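Dihydroxyacetone kinase (Citrobacter freundii, PDB 1UN8) catalyses the ATP-dependent phosphorylation of dihydroxyacetone to dihydroxyacetone phosphate as a homodimer, using a divalent metal ion. Local coordinates at residues I17-A30 and A37-N49. Numbering follows the deposited sequence.
Sequences IDGAIIASPWNNLA and AIRIVVRRDLNKN
Ala30 and Val42 illustrate how a hydrogen-bonded pair sets the register of an antiparallel hairpin. Ala30 N donates to Val42 O and Val42 N returns the bond to Ala30 O, each over 2.8 Å. One step along, Leu29 faces Arg43 as a non-hydrogen-bonded pair, and Arg44 N closes the pairing on Asn28 O at 3.1 Å.

Arg44 then folds its side chain back over the opposite strand. Its CG rests on Ala30 CB (3.7 Å), and bends at chi2 and chi3 carry CD past Leu29 O and bring NE to Asn27 O, a weak bond of 2.8 Å. Asn27 ND2 lies over one face of the guanidinium, the amide and guanidinium planes 23° apart.

On the other face of the hairpin, Val41 points toward the helix that precedes the first strand. Its chi1 of 171° turns CG2 to that helix, where it meets Ile17 CD1 at 3.3 Å and Ile17 CG2 at 3.4 Å, while Val41 CG1 lies against Leu29 CB (4.2 Å). The Ile17 side chain is about 6 Å from that of Ser59, a substrate-binding residue.

The hairpin 29-32/40-43 lies at one edge of a mixed sheet of the DhaK domain within this chain, with strand 76-80 alongside 40-43. Helix 12-22 packs on the Val41 face, helix 88-98 touches Val42, and Val339 of the second subunit packs on Ala30.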
loop_
_atom_site.group_PDB
_atom_site.type_symbol
_atom_site.label_atom_id
_atom_site.label_comp_id
_atom_site.label_asym_id
_atom_site.label_seq_id
_atom_site.Cartn_x
_atom_site.Cartn_y
_atom_site.Cartn_z
ATOM N N ILE A 17 6.791 -8.388 13.404
ATOM C CA ILE A 17 6.785 -9.843 13.288
ATOM C C ILE A 17 5.487 -10.421 13.900
ATOM O O ILE A 17 4.788 -11.224 13.260
ATOM C CB ILE A 17 8.030 -10.450 13.996
ATOM C CG1 ILE A 17 9.322 -9.944 13.314
ATOM C CG2 ILE A 17 7.894 -11.990 14.034
ATOM C CD1 ILE A 17 10.237 -10.994 12.785
ATOM N N ASP A 18 5.158 -10.002 15.127
ATOM C CA ASP A 18 3.936 -10.481 15.782
ATOM C C ASP A 18 2.731 -10.217 14.881
ATOM O O ASP A 18 1.884 -11.096 14.664
ATOM C CB ASP A 18 3.742 -9.806 17.149
ATOM C CG ASP A 18 4.745 -10.304 18.191
ATOM O OD1 ASP A 18 5.128 -11.493 18.121
ATOM O OD2 ASP A 18 5.147 -9.528 19.085
ATOM N N GLY A 19 2.664 -9.012 14.332
ATOM C CA GLY A 19 1.557 -8.699 13.456
ATOM C C GLY A 19 1.521 -9.570 12.216
ATOM O O GLY A 19 0.442 -9.940 11.750
ATOM N N ALA A 20 2.686 -9.907 11.673
ATOM C CA ALA A 20 2.744 -10.727 10.459
ATOM C C ALA A 20 2.207 -12.123 10.720
ATOM O O ALA A 20 1.529 -12.719 9.884
ATOM C CB ALA A 20 4.179 -10.813 9.963
ATOM N N ILE A 21 2.543 -12.641 11.895
ATOM C CA ILE A 21 2.115 -13.951 12.320
ATOM C C ILE A 21 0.604 -13.934 12.556
ATOM O O ILE A 21 -0.129 -14.785 12.051
ATOM C CB ILE A 21 2.786 -14.361 13.652
ATOM C CG1 ILE A 21 4.317 -14.216 13.565
ATOM C CG2 ILE A 21 2.437 -15.812 13.947
ATOM C CD1 ILE A 21 5.101 -15.466 13.287
ATOM N N ILE A 22 0.147 -12.974 13.365
ATOM C CA ILE A 22 -1.275 -12.839 13.693
ATOM C C ILE A 22 -2.153 -12.879 12.444
ATOM O O ILE A 22 -3.299 -13.340 12.490
ATOM C CB ILE A 22 -1.601 -11.494 14.418
ATOM C CG1 ILE A 22 -0.863 -11.378 15.757
ATOM C CG2 ILE A 22 -3.101 -11.396 14.637
ATOM C CD1 ILE A 22 -1.336 -12.350 16.807
ATOM N N ALA A 23 -1.619 -12.401 11.326
ATOM C CA ALA A 23 -2.393 -12.358 10.084
ATOM C C ALA A 23 -2.030 -13.430 9.076
ATOM O O ALA A 23 -2.528 -13.411 7.949
ATOM C CB ALA A 23 -2.257 -10.994 9.435
ATOM N N SER A 24 -1.171 -14.361 9.478
ATOM C CA SER A 24 -0.747 -15.446 8.600
ATOM C C SER A 24 -1.900 -16.239 7.985
ATOM O O SER A 24 -2.638 -16.925 8.679
ATOM C CB SER A 24 0.156 -16.410 9.361
ATOM O OG SER A 24 0.462 -17.534 8.555
ATOM N N PRO A 25 -2.057 -16.172 6.666
ATOM C CA PRO A 25 -3.132 -16.901 5.999
ATOM C C PRO A 25 -3.026 -18.411 6.237
ATOM O O PRO A 25 -4.033 -19.072 6.471
ATOM C CB PRO A 25 -2.920 -16.558 4.525
ATOM C CG PRO A 25 -2.229 -15.254 4.559
ATOM C CD PRO A 25 -1.253 -15.422 5.692
ATOM N N TRP A 26 -1.807 -18.950 6.161
ATOM C CA TRP A 26 -1.585 -20.383 6.347
ATOM C C TRP A 26 -1.284 -20.769 7.794
ATOM O O TRP A 26 -1.275 -21.955 8.138
ATOM C CB TRP A 26 -0.431 -20.872 5.468
ATOM C CG TRP A 26 -0.585 -20.563 4.024
ATOM C CD1 TRP A 26 -0.176 -19.429 3.381
ATOM C CD2 TRP A 26 -1.222 -21.380 3.031
ATOM N NE1 TRP A 26 -0.521 -19.486 2.048
ATOM C CE2 TRP A 26 -1.166 -20.670 1.806
ATOM C CE3 TRP A 26 -1.840 -22.643 3.055
ATOM C CZ2 TRP A 26 -1.707 -21.178 0.616
ATOM C CZ3 TRP A 26 -2.379 -23.149 1.877
ATOM C CH2 TRP A 26 -2.309 -22.416 0.670
ATOM N N ASN A 27 -1.039 -19.780 8.642
ATOM C CA ASN A 27 -0.724 -20.070 10.033
ATOM C C ASN A 27 0.471 -21.028 10.053
ATOM O O ASN A 27 0.546 -21.948 10.875
ATOM C CB ASN A 27 -1.928 -20.710 10.727
ATOM C CG ASN A 27 -1.721 -20.869 12.217
ATOM O OD1 ASN A 27 -2.335 -21.732 12.851
ATOM N ND2 ASN A 27 -0.842 -20.049 12.787
ATOM N N ASN A 28 1.406 -20.791 9.139
ATOM C CA ASN A 28 2.595 -21.615 9.010
ATOM C C ASN A 28 3.842 -20.875 9.448
ATOM O O ASN A 28 4.945 -21.254 9.078
ATOM C CB ASN A 28 2.779 -22.034 7.559
ATOM C CG ASN A 28 3.000 -20.843 6.636
ATOM O OD1 ASN A 28 2.565 -19.726 6.930
ATOM N ND2 ASN A 28 3.680 -21.074 5.511
ATOM N N LEU A 29 3.675 -19.818 10.231
ATOM C CA LEU A 29 4.821 -19.052 10.688
ATOM C C LEU A 29 4.970 -19.145 12.196
ATOM O O LEU A 29 3.986 -19.253 12.915
ATOM C CB LEU A 29 4.661 -17.588 10.267
ATOM C CG LEU A 29 4.342 -17.415 8.777
ATOM C CD1 LEU A 29 3.908 -15.981 8.495
ATOM C CD2 LEU A 29 5.553 -17.812 7.937
ATOM N N ALA A 30 6.205 -19.096 12.673
ATOM C CA ALA A 30 6.456 -19.164 14.096
ATOM C C ALA A 30 7.748 -18.444 14.445
ATOM O O ALA A 30 8.732 -18.517 13.706
ATOM C CB ALA A 30 6.542 -20.623 14.535
ATOM N N ALA A 37 17.498 -9.857 21.088
ATOM C CA ALA A 37 18.234 -9.212 20.009
ATOM C C ALA A 37 18.296 -10.050 18.733
ATOM O O ALA A 37 18.842 -9.611 17.728
ATOM C CB ALA A 37 19.631 -8.867 20.476
ATOM N N ILE A 38 17.753 -11.260 18.773
ATOM C CA ILE A 38 17.730 -12.109 17.591
ATOM C C ILE A 38 16.274 -12.211 17.186
ATOM O O ILE A 38 15.428 -12.605 17.991
ATOM C CB ILE A 38 18.310 -13.524 17.878
ATOM C CG1 ILE A 38 19.838 -13.448 17.900
ATOM C CG2 ILE A 38 17.870 -14.525 16.822
ATOM C CD1 ILE A 38 20.469 -13.862 19.237
ATOM N N ARG A 39 15.980 -11.849 15.942
ATOM C CA ARG A 39 14.607 -11.875 15.455
ATOM C C ARG A 39 14.451 -12.772 14.237
ATOM O O ARG A 39 14.558 -12.327 13.095
ATOM C CB ARG A 39 14.153 -10.436 15.164
ATOM C CG ARG A 39 13.595 -9.741 16.411
ATOM C CD ARG A 39 13.688 -8.230 16.356
ATOM N NE ARG A 39 15.080 -7.827 16.199
ATOM C CZ ARG A 39 15.622 -6.745 16.747
ATOM N NH1 ARG A 39 14.900 -5.931 17.506
ATOM N NH2 ARG A 39 16.901 -6.481 16.527
ATOM N N ILE A 40 14.184 -14.045 14.505
ATOM C CA ILE A 40 14.023 -15.043 13.463
ATOM C C ILE A 40 12.617 -15.611 13.372
ATOM O O ILE A 40 12.012 -15.979 14.380
ATOM C CB ILE A 40 14.972 -16.226 13.693
ATOM C CG1 ILE A 40 16.393 -15.708 13.929
ATOM C CG2 ILE A 40 14.890 -17.176 12.510
ATOM C CD1 ILE A 40 17.490 -16.747 13.631
ATOM N N VAL A 41 12.099 -15.677 12.154
ATOM C CA VAL A 41 10.782 -16.237 11.930
ATOM C C VAL A 41 11.046 -17.465 11.108
ATOM O O VAL A 41 11.832 -17.429 10.165
ATOM C CB VAL A 41 9.870 -15.316 11.126
ATOM C CG1 VAL A 41 8.594 -16.067 10.734
ATOM C CG2 VAL A 41 9.522 -14.098 11.954
ATOM N N VAL A 42 10.398 -18.560 11.469
ATOM C CA VAL A 42 10.602 -19.804 10.755
ATOM C C VAL A 42 9.276 -20.478 10.467
ATOM O O VAL A 42 8.273 -20.174 11.106
ATOM C CB VAL A 42 11.483 -20.760 11.575
ATOM C CG1 VAL A 42 10.655 -21.438 12.659
ATOM C CG2 VAL A 42 12.121 -21.767 10.656
ATOM N N ARG A 43 9.270 -21.387 9.505
ATOM C CA ARG A 43 8.052 -22.093 9.151
ATOM C C ARG A 43 7.817 -23.281 10.071
ATOM O O ARG A 43 8.766 -23.876 10.578
ATOM C CB ARG A 43 8.124 -22.561 7.703
ATOM C CG ARG A 43 9.383 -23.307 7.373
ATOM C CD ARG A 43 9.525 -23.513 5.874
ATOM N NE ARG A 43 8.538 -24.447 5.339
ATOM C CZ ARG A 43 8.555 -24.923 4.096
ATOM N NH1 ARG A 43 9.515 -24.545 3.252
ATOM N NH2 ARG A 43 7.621 -25.782 3.696
ATOM N N ARG A 44 6.546 -23.607 10.292
ATOM C CA ARG A 44 6.168 -24.726 11.147
ATOM C C ARG A 44 6.235 -26.032 10.351
ATOM O O ARG A 44 6.187 -27.124 10.910
ATOM C CB ARG A 44 4.765 -24.481 11.708
ATOM C CG ARG A 44 4.725 -23.340 12.710
ATOM C CD ARG A 44 3.540 -22.429 12.480
ATOM N NE ARG A 44 2.269 -23.066 12.813
ATOM C CZ ARG A 44 1.894 -23.380 14.050
ATOM N NH1 ARG A 44 2.696 -23.118 15.073
ATOM N NH2 ARG A 44 0.720 -23.955 14.259
ATOM N N ASP A 45 6.367 -25.893 9.036
ATOM C CA ASP A 45 6.476 -27.024 8.117
ATOM C C ASP A 45 7.908 -27.504 8.043
ATOM O O ASP A 45 8.312 -28.056 7.025
ATOM C CB ASP A 45 6.084 -26.609 6.698
ATOM C CG ASP A 45 4.620 -26.330 6.555
ATOM O OD1 ASP A 45 4.097 -25.527 7.363
ATOM O OD2 ASP A 45 3.999 -26.912 5.632
ATOM N N LEU A 46 8.688 -27.296 9.093
ATOM C CA LEU A 46 10.083 -27.708 9.038
ATOM C C LEU A 46 10.353 -29.139 8.589
ATOM O O LEU A 46 10.077 -30.095 9.316
ATOM C CB LEU A 46 10.763 -27.480 10.381
ATOM C CG LEU A 46 11.721 -26.289 10.380
ATOM C CD1 LEU A 46 12.656 -26.394 11.574
ATOM C CD2 LEU A 46 12.529 -26.285 9.086
ATOM N N ASN A 47 10.893 -29.274 7.379
ATOM C CA ASN A 47 11.248 -30.576 6.824
ATOM C C ASN A 47 12.731 -30.575 6.481
ATOM O O ASN A 47 13.111 -30.414 5.317
ATOM C CB ASN A 47 10.432 -30.881 5.562
ATOM C CG ASN A 47 10.870 -32.181 4.887
ATOM O OD1 ASN A 47 11.629 -32.970 5.458
ATOM N ND2 ASN A 47 10.385 -32.408 3.669
ATOM N N LYS A 48 13.567 -30.764 7.499
ATOM C CA LYS A 48 15.015 -30.767 7.315
ATOM C C LYS A 48 15.577 -31.774 6.301
ATOM O O LYS A 48 16.789 -31.832 6.089
ATOM C CB LYS A 48 15.704 -30.959 8.665
ATOM C CG LYS A 48 15.335 -29.899 9.677
ATOM C CD LYS A 48 16.143 -30.044 10.953
ATOM C CE LYS A 48 15.651 -29.068 12.000
ATOM N NZ LYS A 48 16.445 -29.153 13.249
ATOM N N ASN A 49 14.718 -32.570 5.675
ATOM C CA ASN A 49 15.200 -33.528 4.686
ATOM C C ASN A 49 15.500 -32.764 3.413
ATOM O O ASN A 49 16.347 -33.168 2.618
ATOM C CB ASN A 49 14.159 -34.619 4.404
ATOM C CG ASN A 49 14.047 -35.614 5.532
ATOM O OD1 ASN A 49 15.061 -36.053 6.083
ATOM N ND2 ASN A 49 12.816 -35.985 5.880
#